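PDB 3B8B: CysQ, sulfite synthesis pathway protein, which probably hydrolyses adenosine 3',5'-bisphosphate to AMP and phosphate, a magnesium-dependent phosphatase of the inositol monophosphatase superfamily. Local coordinates for residues A[103-108]-A[245-250]; A[123-128]-A[249-254]; A[187-192]-A[235-240]; A[259-264]-A[286-291]. All coordinates share one frame; numbering follows the deposited sequence. Where two conformers were deposited one is given.

Interaction 1 (A[103-108]-A[245-250])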
loop_
_atom_site.group_PDB
_atom_site.type_symbol
_atom_site.label_atom_id
_atom_site.label_comp_id
_atom_site.label_asym_id
_atom_site.label_seq_id
_atom_site.Cartn_x
_atom_site.Cartn_y
_atom_site.Cartn_z
ATOM N N ILE A 103 4.668 0.070 9.830
ATOM C CA ILE A 103 3.412 -0.676 9.747
ATOM C C ILE A 103 3.402 -1.380 8.391
ATOM O O ILE A 103 3.456 -0.724 7.323
ATOM C CB ILE A 103 2.169 0.210 9.932
ATOM C CG1 ILE A 103 2.263 0.981 11.248
ATOM C CG2 ILE A 103 0.895 -0.677 9.936
ATOM C CD1 ILE A 103 1.001 1.765 11.627
ATOM N N VAL A 104 3.358 -2.712 8.453
ATOM C CA VAL A 104 3.673 -3.567 7.295
ATOM C C VAL A 104 2.629 -4.639 7.026
ATOM O O VAL A 104 2.171 -5.296 7.953
ATOM C CB VAL A 104 5.016 -4.279 7.559
ATOM C CG1 VAL A 104 5.326 -5.319 6.466
ATOM C CG2 VAL A 104 6.155 -3.234 7.679
ATOM N N ASP A 105 2.249 -4.798 5.763
ATOM C CA ASP A 105 1.575 -6.018 5.323
ATOM C C ASP A 105 2.435 -6.640 4.239
ATOM O O ASP A 105 2.519 -6.110 3.139
ATOM C CB ASP A 105 0.155 -5.803 4.822
ATOM C CG ASP A 105 -0.573 -7.129 4.560
ATOM O OD1 ASP A 105 0.062 -8.204 4.627
ATOM O OD2 ASP A 105 -1.820 -7.087 4.318
ATOM N N PRO A 106 3.089 -7.745 4.568
ATOM C CA PRO A 106 4.004 -8.360 3.584
ATOM C C PRO A 106 3.323 -8.834 2.306
ATOM O O PRO A 106 3.968 -8.910 1.258
ATOM C CB PRO A 106 4.602 -9.556 4.353
ATOM C CG PRO A 106 4.412 -9.199 5.796
ATOM C CD PRO A 106 3.097 -8.481 5.841
ATOM N N LEU A 107 2.032 -9.145 2.373
ATOM C CA LEU A 107 1.323 -9.685 1.210
ATOM C C LEU A 107 -0.167 -9.400 1.410
ATOM O O LEU A 107 -0.888 -10.172 2.081
ATOM C CB LEU A 107 1.589 -11.173 1.046
ATOM C CG LEU A 107 1.183 -11.823 -0.284
ATOM C CD1 LEU A 107 1.590 -13.313 -0.298
ATOM C CD2 LEU A 107 -0.269 -11.628 -0.616
ATOM N N ASP A 108 -0.607 -8.291 0.838
ATOM C CA ASP A 108 -2.033 -7.932 0.831
ATOM C C ASP A 108 -2.690 -8.398 -0.465
ATOM O O ASP A 108 -2.132 -8.245 -1.553
ATOM C CB ASP A 108 -2.274 -6.442 0.963
ATOM C CG ASP A 108 -3.766 -6.112 1.096
ATOM O OD1 ASP A 108 -4.441 -6.750 1.940
ATOM O OD2 ASP A 108 -4.247 -5.314 0.284
HETATM N N MSE A 245 -7.504 -3.197 7.563
HETATM C CA MSE A 245 -6.542 -3.068 8.629
HETATM C C MSE A 245 -5.538 -1.948 8.310
HETATM O O MSE A 245 -5.224 -1.683 7.143
HETATM C CB MSE A 245 -5.768 -4.387 8.845
HETATM C CG MSE A 245 -6.637 -5.582 9.146
HETATM SE SE MSE A 245 -7.578 -5.350 10.836
HETATM C CE MSE A 245 -6.176 -5.654 12.032
ATOM N N GLU A 246 -5.015 -1.329 9.359
ATOM C CA GLU A 246 -4.047 -0.230 9.213
ATOM C C GLU A 246 -2.915 -0.525 8.238
ATOM O O GLU A 246 -2.519 0.324 7.459
ATOM C CB GLU A 246 -3.426 0.148 10.539
ATOM C CG GLU A 246 -4.354 0.904 11.501
ATOM C CD GLU A 246 -3.624 1.419 12.718
ATOM O OE1 GLU A 246 -2.363 1.527 12.682
ATOM O OE2 GLU A 246 -4.293 1.764 13.712
ATOM N N TRP A 247 -2.385 -1.737 8.320
ATOM C CA TRP A 247 -1.257 -2.133 7.476
ATOM C C TRP A 247 -1.588 -2.222 5.996
ATOM O O TRP A 247 -0.686 -2.232 5.164
ATOM C CB TRP A 247 -0.609 -3.437 7.972
ATOM C CG TRP A 247 -1.491 -4.524 8.377
ATOM C CD1 TRP A 247 -2.386 -5.239 7.600
ATOM C CD2 TRP A 247 -1.572 -5.070 9.683
ATOM N NE1 TRP A 247 -3.015 -6.189 8.386
ATOM C CE2 TRP A 247 -2.523 -6.108 9.655
ATOM C CE3 TRP A 247 -0.913 -4.792 10.880
ATOM C CZ2 TRP A 247 -2.840 -6.850 10.791
ATOM C CZ3 TRP A 247 -1.233 -5.530 12.007
ATOM C CH2 TRP A 247 -2.191 -6.538 11.950
ATOM N N ASP A 248 -2.877 -2.282 5.631
ATOM C CA ASP A 248 -3.226 -2.269 4.229
ATOM C C ASP A 248 -3.452 -0.893 3.627
ATOM O O ASP A 248 -3.570 -0.771 2.416
ATOM C CB ASP A 248 -4.361 -3.220 3.991
ATOM C CG ASP A 248 -3.927 -4.639 4.280
ATOM O OD1 ASP A 248 -2.739 -4.976 3.939
ATOM O OD2 ASP A 248 -4.681 -5.380 4.894
ATOM N N THR A 249 -3.552 0.121 4.485
ATOM C CA THR A 249 -3.709 1.476 4.002
ATOM C C THR A 249 -2.513 2.405 4.237
ATOM O O THR A 249 -2.361 3.388 3.516
ATOM C CB THR A 249 -4.962 2.164 4.590
ATOM O OG1 THR A 249 -4.881 2.263 6.002
ATOM C CG2 THR A 249 -6.263 1.394 4.177
ATOM N N ALA A 250 -1.705 2.130 5.256
ATOM C CA ALA A 250 -0.710 3.092 5.690
ATOM C C ALA A 250 0.255 3.478 4.566
ATOM O O ALA A 250 0.510 4.669 4.336
ATOM C CB ALA A 250 0.055 2.550 6.931
HETATM O O HOH W 1 1.386 -0.302 5.161
HETATM O O HOH W 2 -4.354 -7.974 4.318
#
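Ile103 lays its CG2 methyl against the start of helix 246-258, 3.7 Å from CB of Trp247. The CG of Trp247 lies between its backbone N and carbonyl carbon (chi1 44°), which sets the indole beside Asp105 CB and the carbonyl O of Val104, the latter 3.3 Å from Trp247 CB. Water 1 ties the two backbones, donating to Ile103 O and Trp247 O. Further on, Asp105, Asp108 and Asp248 bring their carboxylates together: those of Asp108 and Asp248 stack with planes 29° apart, OD1 to OD1 3.2 Å. Water 2 sits among the three, within hydrogen-bonding distance of Asp108 OD1 and of Asp248 OD2. Asp105 also makes an Asx turn, its OD1 taking the N-H of Leu107 at 3.1 Å. Such a gathering of acids fits the predicted magnesium site of this family, to which Glu85 also belongs. Ser223 holds Asp108 OD2. An alanine in place of Asp108 would probably leave the Ser223 hydroxyl and water 2 without this mate and uncover one side of the Asp248 carboxylate. Strand 103-105 crosses the first turn of the helix, 246-250, at 99°, flanked in its sheet by strands 82-84 and 121-128, while helix 59-75 packs against Val104, Pro106 and Leu107.

Interaction 2 (A[123-128]-A[249-254])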
loop_
_atom_site.group_PDB
_atom_site.type_symbol
_atom_site.label_atom_id
_atom_site.label_comp_id
_atom_site.label_asym_id
_atom_site.label_seq_id
_atom_site.Cartn_x
_atom_site.Cartn_y
_atom_site.Cartn_z
ATOM N N ASN A 123 3.303 -4.002 1.287
ATOM C CA ASN A 123 2.979 -2.676 1.834
ATOM C C ASN A 123 3.855 -2.367 3.052
ATOM O O ASN A 123 3.817 -3.112 4.039
ATOM C CB ASN A 123 1.504 -2.557 2.245
ATOM C CG ASN A 123 0.575 -2.794 1.080
ATOM O OD1 ASN A 123 0.119 -1.851 0.464
ATOM N ND2 ASN A 123 0.353 -4.080 0.746
ATOM N N ILE A 124 4.659 -1.310 2.952
ATOM C CA ILE A 124 5.543 -0.854 4.060
ATOM C C ILE A 124 5.379 0.657 4.266
ATOM O O ILE A 124 5.570 1.430 3.331
ATOM C CB ILE A 124 7.008 -1.196 3.795
ATOM C CG1 ILE A 124 7.197 -2.719 3.682
ATOM C CG2 ILE A 124 7.896 -0.644 4.948
ATOM C CD1 ILE A 124 8.632 -3.091 3.248
ATOM N N ALA A 125 4.972 1.059 5.471
ATOM C CA ALA A 125 4.837 2.452 5.836
ATOM C C ALA A 125 5.666 2.762 7.073
ATOM O O ALA A 125 5.727 1.931 8.005
ATOM C CB ALA A 125 3.359 2.782 6.150
ATOM N N LEU A 126 6.218 3.966 7.094
ATOM C CA LEU A 126 6.746 4.558 8.332
ATOM C C LEU A 126 5.684 5.535 8.802
ATOM O O LEU A 126 5.272 6.439 8.049
ATOM C CB LEU A 126 8.079 5.288 8.133
ATOM C CG LEU A 126 8.795 5.627 9.443
ATOM C CD1 LEU A 126 9.232 4.354 10.170
ATOM C CD2 LEU A 126 9.963 6.564 9.148
ATOM N N VAL A 127 5.267 5.335 10.040
ATOM C CA VAL A 127 4.241 6.156 10.706
ATOM C C VAL A 127 4.910 6.931 11.854
ATOM O O VAL A 127 5.682 6.352 12.628
ATOM C CB VAL A 127 3.104 5.274 11.218
ATOM C CG1 VAL A 127 2.179 6.050 12.181
ATOM C CG2 VAL A 127 2.298 4.684 10.025
ATOM N N GLN A 128 4.647 8.235 11.907
ATOM C CA GLN A 128 5.169 9.074 12.957
ATOM C C GLN A 128 4.045 9.918 13.522
ATOM O O GLN A 128 3.321 10.599 12.789
ATOM C CB GLN A 128 6.296 9.956 12.441
ATOM C CG GLN A 128 7.094 10.613 13.537
ATOM C CD GLN A 128 8.453 11.038 13.038
ATOM O OE1 GLN A 128 8.567 11.727 12.011
ATOM N NE2 GLN A 128 9.497 10.592 13.720
ATOM N N THR A 249 -3.552 0.121 4.485
ATOM C CA THR A 249 -3.709 1.476 4.002
ATOM C C THR A 249 -2.513 2.405 4.237
ATOM O O THR A 249 -2.361 3.388 3.516
ATOM C CB THR A 249 -4.962 2.164 4.590
ATOM O OG1 THR A 249 -4.881 2.263 6.002
ATOM C CG2 THR A 249 -6.263 1.394 4.177
ATOM N N ALA A 250 -1.705 2.130 5.256
ATOM C CA ALA A 250 -0.710 3.092 5.690
ATOM C C ALA A 250 0.255 3.478 4.566
ATOM O O ALA A 250 0.510 4.669 4.336
ATOM C CB ALA A 250 0.055 2.550 6.931
ATOM N N ALA A 251 0.788 2.484 3.867
ATOM C CA ALA A 251 1.752 2.774 2.818
ATOM C C ALA A 251 1.126 3.624 1.707
ATOM O O ALA A 251 1.685 4.647 1.299
ATOM C CB ALA A 251 2.355 1.462 2.253
ATOM N N GLY A 252 -0.035 3.192 1.228
ATOM C CA GLY A 252 -0.731 3.915 0.178
ATOM C C GLY A 252 -1.118 5.317 0.614
ATOM O O GLY A 252 -1.101 6.264 -0.180
ATOM N N HIS A 253 -1.450 5.462 1.881
ATOM C CA HIS A 253 -1.849 6.744 2.458
ATOM C C HIS A 253 -0.669 7.726 2.420
ATOM O O HIS A 253 -0.835 8.880 2.054
ATOM C CB HIS A 253 -2.379 6.470 3.866
ATOM C CG HIS A 253 -3.018 7.630 4.542
ATOM N ND1 HIS A 253 -3.697 7.473 5.721
ATOM C CD2 HIS A 253 -3.080 8.947 4.235
ATOM C CE1 HIS A 253 -4.162 8.646 6.123
ATOM N NE2 HIS A 253 -3.798 9.564 5.240
ATOM N N ALA A 254 0.544 7.270 2.749
ATOM C CA ALA A 254 1.710 8.135 2.623
ATOM C C ALA A 254 1.908 8.581 1.175
ATOM O O ALA A 254 2.226 9.739 0.899
ATOM C CB ALA A 254 2.968 7.414 3.145
HETATM O O HOH W 3 -1.116 0.501 1.588
#
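Ala125 and Ala250 meet methyl to methyl, CB to CB at 3.4 Å, tighter than ordinary van der Waals contact. The same Ala125 CB also sits 3.5 Å from the backbone N of Ala251, so this one methyl is pressed against the helix backbone as well as a side chain. Ala251 in turn directs its CB at the strand backbone, 3.4 Å from the carbonyl O of Ile124, and comes within 4.1 Å of Asn123 CB. At the other end of the apolar patch, CG2 of Val127 makes a looser contact with Ala250 CB. With side chains this small, the axes of strand 123-128 and helix segment 249-254 approach to 6.3 Å, crossing at 68°. This is helix-on-sheet packing in the layered alpha/beta fold of the inositol monophosphatase family: helix 246-258 lies on the mixed sheet, while Ile124, on the reverse side of the strand, packs against helix 20-43. The polar link across the contact runs through water 3, which donates to Asn123 OD1 and accepts from the N-H of Gly252, where the helix is kinked and that N-H has no bond to the preceding turn. The CG of Asn123 stands anti to its carbonyl carbon (chi1 -59°), carrying the amide past Ala251 to this water. Ser224 also bonds Asn123 OD1, and Thr121 takes the ND2 end, which fixes the amide's rotation beside Asp105 and Asp108.

Interaction 3 (A[187-192]-A[235-240]). With SO4 (sulfate ion), chain B.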
loop_
_atom_site.group_PDB
_atom_site.type_symbol
_atom_site.label_atom_id
_atom_site.label_comp_id
_atom_site.label_asym_id
_atom_site.label_seq_id
_atom_site.Cartn_x
_atom_site.Cartn_y
_atom_site.Cartn_z
ATOM N N ASP A 187 -11.882 14.600 -18.827
ATOM C CA ASP A 187 -12.975 15.438 -18.442
ATOM C C ASP A 187 -13.986 14.588 -17.759
ATOM O O ASP A 187 -15.098 15.056 -17.524
ATOM C CB ASP A 187 -13.578 16.166 -19.653
ATOM C CG ASP A 187 -14.223 15.215 -20.643
ATOM O OD1 ASP A 187 -14.091 13.975 -20.449
ATOM O OD2 ASP A 187 -14.841 15.720 -21.610
ATOM N N HIS A 188 -13.634 13.333 -17.428
ATOM C CA HIS A 188 -14.639 12.502 -16.834
ATOM C C HIS A 188 -14.216 12.027 -15.460
ATOM O O HIS A 188 -13.042 12.025 -15.131
ATOM C CB HIS A 188 -15.060 11.381 -17.781
ATOM C CG HIS A 188 -14.153 10.204 -17.808
ATOM N ND1 HIS A 188 -13.010 10.154 -18.578
ATOM C CD2 HIS A 188 -14.275 8.987 -17.232
ATOM C CE1 HIS A 188 -12.437 8.974 -18.427
ATOM N NE2 HIS A 188 -13.194 8.243 -17.624
ATOM N N PHE A 189 -15.222 11.675 -14.677
ATOM C CA PHE A 189 -15.065 11.291 -13.285
ATOM C C PHE A 189 -14.848 9.792 -13.204
ATOM O O PHE A 189 -15.614 9.020 -13.780
ATOM C CB PHE A 189 -16.318 11.650 -12.514
ATOM C CG PHE A 189 -16.211 11.417 -11.055
ATOM C CD1 PHE A 189 -15.631 12.379 -10.234
ATOM C CD2 PHE A 189 -16.672 10.235 -10.481
ATOM C CE1 PHE A 189 -15.523 12.177 -8.867
ATOM C CE2 PHE A 189 -16.545 10.029 -9.102
ATOM C CZ PHE A 189 -15.963 11.000 -8.309
ATOM N N ILE A 190 -13.846 9.379 -12.448
ATOM C CA ILE A 190 -13.558 7.950 -12.297
ATOM C C ILE A 190 -13.539 7.540 -10.829
ATOM O O ILE A 190 -12.838 8.148 -10.022
ATOM C CB ILE A 190 -12.203 7.564 -12.928
ATOM C CG1 ILE A 190 -12.206 7.873 -14.429
ATOM C CG2 ILE A 190 -11.824 6.065 -12.657
ATOM C CD1 ILE A 190 -10.859 7.655 -15.087
ATOM N N ALA A 191 -14.278 6.477 -10.509
ATOM C CA ALA A 191 -14.225 5.858 -9.204
ATOM C C ALA A 191 -13.611 4.476 -9.333
ATOM O O ALA A 191 -13.749 3.818 -10.361
ATOM C CB ALA A 191 -15.641 5.761 -8.573
ATOM N N VAL A 192 -12.893 4.016 -8.311
ATOM C CA VAL A 192 -12.298 2.674 -8.363
ATOM C C VAL A 192 -12.844 1.807 -7.230
ATOM O O VAL A 192 -13.043 2.264 -6.108
ATOM C CB VAL A 192 -10.734 2.717 -8.374
ATOM C CG1 VAL A 192 -10.200 3.386 -7.097
ATOM C CG2 VAL A 192 -10.127 1.305 -8.590
ATOM N N ALA A 235 -7.694 7.898 -11.100
ATOM C CA ALA A 235 -9.049 7.821 -10.546
ATOM C C ALA A 235 -9.260 9.030 -9.652
ATOM O O ALA A 235 -8.305 9.513 -9.032
ATOM C CB ALA A 235 -9.229 6.524 -9.762
ATOM N N ASP A 236 -10.484 9.508 -9.573
ATOM C CA ASP A 236 -10.832 10.627 -8.718
ATOM C C ASP A 236 -11.084 10.208 -7.271
ATOM O O ASP A 236 -10.806 10.965 -6.340
ATOM C CB ASP A 236 -12.055 11.328 -9.252
ATOM C CG ASP A 236 -11.789 11.967 -10.597
ATOM O OD1 ASP A 236 -11.152 13.030 -10.615
ATOM O OD2 ASP A 236 -12.150 11.402 -11.617
ATOM N N VAL A 237 -11.687 9.042 -7.086
ATOM C CA VAL A 237 -12.109 8.630 -5.745
ATOM C C VAL A 237 -12.007 7.128 -5.590
ATOM O O VAL A 237 -12.339 6.382 -6.514
ATOM C CB VAL A 237 -13.541 9.124 -5.402
ATOM C CG1 VAL A 237 -14.587 8.492 -6.311
ATOM C CG2 VAL A 237 -13.862 8.864 -3.928
ATOM N N TYR A 238 -11.551 6.708 -4.413
ATOM C CA TYR A 238 -11.571 5.317 -3.985
ATOM C C TYR A 238 -12.271 5.264 -2.623
ATOM O O TYR A 238 -11.628 5.552 -1.604
ATOM C CB TYR A 238 -10.170 4.730 -3.926
ATOM C CG TYR A 238 -10.070 3.408 -3.203
ATOM C CD1 TYR A 238 -11.099 2.462 -3.288
ATOM C CD2 TYR A 238 -8.964 3.096 -2.420
ATOM C CE1 TYR A 238 -11.019 1.256 -2.598
ATOM C CE2 TYR A 238 -8.877 1.902 -1.720
ATOM C CZ TYR A 238 -9.915 0.979 -1.801
ATOM O OH TYR A 238 -9.825 -0.217 -1.105
ATOM N N PRO A 239 -13.569 4.951 -2.624
ATOM C CA PRO A 239 -14.301 4.831 -1.357
ATOM C C PRO A 239 -14.268 3.392 -0.909
ATOM O O PRO A 239 -14.475 2.477 -1.729
ATOM C CB PRO A 239 -15.705 5.284 -1.744
ATOM C CG PRO A 239 -15.856 4.783 -3.188
ATOM C CD PRO A 239 -14.475 4.785 -3.790
ATOM N N ARG A 240 -14.006 3.146 0.359
ATOM C CA ARG A 240 -14.005 1.773 0.864
ATOM C C ARG A 240 -14.790 1.755 2.173
ATOM O O ARG A 240 -14.268 2.087 3.240
ATOM C CB ARG A 240 -12.594 1.216 1.030
ATOM C CG ARG A 240 -12.574 -0.286 1.246
ATOM C CD ARG A 240 -13.054 -0.928 -0.003
ATOM N NE ARG A 240 -13.164 -2.372 0.050
ATOM C CZ ARG A 240 -12.144 -3.201 -0.168
ATOM N NH1 ARG A 240 -10.923 -2.727 -0.387
ATOM N NH2 ARG A 240 -12.347 -4.517 -0.165
HETATM S S SO4 B . -8.918 -5.645 -1.605
HETATM O O1 SO4 B . -8.564 -4.269 -1.246
HETATM O O2 SO4 B . -7.757 -6.495 -1.309
HETATM O O3 SO4 B . -10.023 -6.089 -0.726
HETATM O O4 SO4 B . -9.369 -5.804 -2.946
HETATM O O HOH W 4 -12.470 14.187 -13.071
HETATM O O HOH W 5 -14.636 1.106 -3.930
#
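With chi1 at -65°, Asp236 swings its carboxylate beside its own backbone N and up to the neighbouring strand, where OD2 uses its anti lone pair to take the N-H of Ile190 at 2.8 Å. Phe189, its CG trans to the backbone N (chi1 -174°), swings its ring over toward Asp236 and Val237 and lays it nearly parallel to that carboxylate (planes 7° apart), with CE1 3.6 Å from Asp236 CB and CZ against CG1 of Val237. Arg186 adds a salt bridge to OD2. Ile190 O accepts twice, from Asp236 N and from Val237 N, the first bond the shorter; Val192 N then returns to Val237 O at 3.0 Å. A single bridge, Ala191 with Val237, joins the backbones. Water 5 donates to the carbonyls of Val192 and Pro239. Beyond, Arg240 NH1 donates in the guanidinium plane to Tyr238 OH and to O1 of a sulfate ion, probably from the crystallisation liquor, and NH2 donates to sulfate O3, both sulfate bonds 2.9 Å. A leucine in place of Arg240 would probably take two bonds from the sulfate, leaving its grip to Ser194 and Lys226, and leave Tyr238 OH without this donor. The contact joins two sheets: strand 189-193 runs parallel to 216-220, whereas 238-240 pairs with strand 280-288, and helix 225-232 packs on both Val192 and Tyr238.

Interaction 4 (A[259-264]-A[286-291])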
loop_
_atom_site.group_PDB
_atom_site.type_symbol
_atom_site.label_atom_id
_atom_site.label_comp_id
_atom_site.label_asym_id
_atom_site.label_seq_id
_atom_site.Cartn_x
_atom_site.Cartn_y
_atom_site.Cartn_z
ATOM N N ALA A 259 1.330 12.908 -3.098
ATOM C CA ALA A 259 0.756 13.198 -4.422
ATOM C C ALA A 259 -0.356 14.262 -4.414
ATOM O O ALA A 259 -0.918 14.579 -5.461
ATOM C CB ALA A 259 0.220 11.868 -5.044
ATOM N N GLY A 260 -0.620 14.877 -3.258
ATOM C CA GLY A 260 -1.639 15.886 -3.141
ATOM C C GLY A 260 -3.027 15.362 -2.855
ATOM O O GLY A 260 -4.016 16.109 -2.940
HETATM N N MSE A 261 -3.099 14.077 -2.504
HETATM C CA MSE A 261 -4.351 13.420 -2.192
HETATM C C MSE A 261 -4.416 13.218 -0.674
HETATM O O MSE A 261 -3.520 13.638 0.062
HETATM C CB MSE A 261 -4.486 12.060 -2.919
HETATM C CG MSE A 261 -4.035 12.056 -4.358
HETATM SE SE MSE A 261 -5.053 13.255 -5.520
HETATM C CE MSE A 261 -3.771 13.252 -7.057
ATOM N N GLU A 262 -5.475 12.573 -0.211
ATOM C CA GLU A 262 -5.639 12.282 1.206
ATOM C C GLU A 262 -6.539 11.057 1.364
ATOM O O GLU A 262 -7.317 10.733 0.460
ATOM C CB GLU A 262 -6.203 13.500 1.924
ATOM C CG GLU A 262 -6.279 13.439 3.433
ATOM C CD GLU A 262 -4.965 13.107 4.074
ATOM O OE1 GLU A 262 -4.677 11.907 4.200
ATOM O OE2 GLU A 262 -4.261 14.039 4.496
ATOM N N VAL A 263 -6.375 10.361 2.485
ATOM C CA VAL A 263 -7.207 9.204 2.812
ATOM C C VAL A 263 -8.012 9.604 4.068
ATOM O O VAL A 263 -7.516 9.546 5.210
ATOM C CB VAL A 263 -6.397 7.918 3.061
ATOM C CG1 VAL A 263 -7.340 6.731 3.321
ATOM C CG2 VAL A 263 -5.469 7.633 1.871
ATOM N N TYR A 264 -9.241 10.039 3.834
ATOM C CA TYR A 264 -10.119 10.541 4.897
ATOM C C TYR A 264 -10.887 9.409 5.560
ATOM O O TYR A 264 -11.299 8.438 4.886
ATOM C CB TYR A 264 -11.137 11.543 4.320
ATOM C CG TYR A 264 -10.494 12.808 3.826
ATOM C CD1 TYR A 264 -10.078 13.785 4.723
ATOM C CD2 TYR A 264 -10.249 13.018 2.465
ATOM C CE1 TYR A 264 -9.457 14.933 4.283
ATOM C CE2 TYR A 264 -9.629 14.173 2.021
ATOM C CZ TYR A 264 -9.243 15.115 2.912
ATOM O OH TYR A 264 -8.610 16.278 2.514
ATOM N N VAL A 286 -10.422 7.893 -0.445
ATOM C CA VAL A 286 -9.219 8.483 -0.999
ATOM C C VAL A 286 -9.640 9.431 -2.113
ATOM O O VAL A 286 -10.357 9.023 -3.044
ATOM C CB VAL A 286 -8.278 7.412 -1.579
ATOM C CG1 VAL A 286 -6.889 8.043 -1.906
ATOM C CG2 VAL A 286 -8.127 6.199 -0.643
ATOM N N GLU A 287 -9.202 10.682 -2.026
ATOM C CA GLU A 287 -9.574 11.699 -3.020
ATOM C C GLU A 287 -8.554 12.833 -2.933
ATOM O O GLU A 287 -7.688 12.844 -2.056
ATOM C CB GLU A 287 -11.016 12.193 -2.766
ATOM C CG GLU A 287 -11.199 12.862 -1.414
ATOM C CD GLU A 287 -12.662 13.248 -1.072
ATOM O OE1 GLU A 287 -13.433 12.392 -0.599
ATOM O OE2 GLU A 287 -12.991 14.422 -1.222
ATOM N N ALA A 288 -8.665 13.815 -3.824
ATOM C CA ALA A 288 -7.829 15.002 -3.751
ATOM C C ALA A 288 -7.954 15.695 -2.401
ATOM O O ALA A 288 -9.043 15.721 -1.826
ATOM C CB ALA A 288 -8.215 15.972 -4.890
ATOM N N LYS A 289 -6.865 16.242 -1.887
ATOM C CA LYS A 289 -6.919 16.946 -0.606
ATOM C C LYS A 289 -7.960 18.047 -0.702
ATOM O O LYS A 289 -7.987 18.799 -1.669
ATOM C CB LYS A 289 -5.557 17.529 -0.240
ATOM C CG LYS A 289 -5.476 18.117 1.161
ATOM C CD LYS A 289 -4.068 18.668 1.469
ATOM C CE LYS A 289 -4.022 19.371 2.826
ATOM N NZ LYS A 289 -4.157 18.350 3.913
ATOM N N ARG A 290 -8.852 18.105 0.283
ATOM C CA ARG A 290 -9.928 19.078 0.276
ATOM C C ARG A 290 -9.350 20.476 0.557
ATOM O O ARG A 290 -8.467 20.629 1.412
ATOM C CB ARG A 290 -10.983 18.653 1.302
ATOM C CG ARG A 290 -11.680 17.364 0.924
ATOM C CD ARG A 290 -12.419 16.756 2.109
ATOM N NE ARG A 290 -12.952 15.452 1.779
ATOM C CZ ARG A 290 -13.434 14.603 2.682
ATOM N NH1 ARG A 290 -13.863 13.420 2.303
ATOM N NH2 ARG A 290 -13.522 14.960 3.945
ATOM N N GLU A 291 -9.869 21.469 -0.163
ATOM C CA GLU A 291 -9.579 22.902 0.048
ATOM C C GLU A 291 -8.540 23.226 1.136
ATOM O O GLU A 291 -8.628 24.256 1.824
ATOM C CB GLU A 291 -10.890 23.642 0.341
ATOM C CG GLU A 291 -11.612 23.208 1.629
ATOM C CD GLU A 291 -12.689 22.137 1.465
ATOM O OE1 GLU A 291 -13.230 21.916 0.351
ATOM O OE2 GLU A 291 -13.023 21.516 2.499
HETATM O O HOH W 6 -7.266 17.632 4.558
#
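An antiparallel pair of strands, 261-265 beside the C-terminal end of 280-288, forms part of the smaller antiparallel sheet of this phosphatase, and a Schellman motif at Gly260 ends helix 246-258 and turns the chain into it. Glu262 and Glu287 are the hydrogen-bonded pair: Glu262 N reaches Glu287 O at 2.9 Å, and Glu287 N returns to Glu262 O. Beyond the strand's end, Lys289 N continues the pairing to Gly260 O. Val263 and Val286, a non-hydrogen-bonded pair, lie side by side on one face, CG2 to CG2 3.9 Å, and helices 225-232 and 246-258 cover them. The selenium of the selenomethionine at Met261 rests on Ala288, 3.7 Å from its CA. On the other face Glu262 turns its OE1 to the N-H of Val263 and to His253, and Arg257 makes a salt bridge to OE2.

Tyr264 makes the largest single contribution. The guanidinium of Arg290 lies flat on its ring, planes 6° apart and centres 3.7 Å apart, a cation-pi stack; Glu262 CG rests on the opposite face. Glu287 CG lies between its backbone N and carbonyl carbon (chi1 62°), and the extended chain beyond brings the carboxylate to the guanidinium edge. There NH1 and NE of Arg290 meet OE1 and OE2 from above the carboxylate plane, a salt bridge that fixes the guanidinium's rotation over the ring, while NH2 turns to Glu269. Water 6 lies between Tyr264 OH and Lys289 NZ. That same hydroxyl accepts the backbone N-H of Arg290 at 2.9 Å, in an almost straight bond of 178°.

How the interactions relate
From the N terminus, segments 103-108 and 123-128, on neighbouring strands of the large mixed sheet, are separated from their partners on helix 246-258 by about 136 and 120 residues. Interactions 1 and 2 close these two overlapping loops on the same stretch of helix, sharing Thr249 and Ala250. Both loops enclose interaction 3, a shorter closure joining strand 189-193 to the segment that runs into strand 238-240. Interaction 4 follows in series, closing the last hairpin-like connection after the helix ends. The helix touches both sheets, with Ala250 and Ala251 on strand 121-128 and His253 bonded to Glu262 of interaction 4. Tyr238 pairing with Val286 joins interactions 3 and 4.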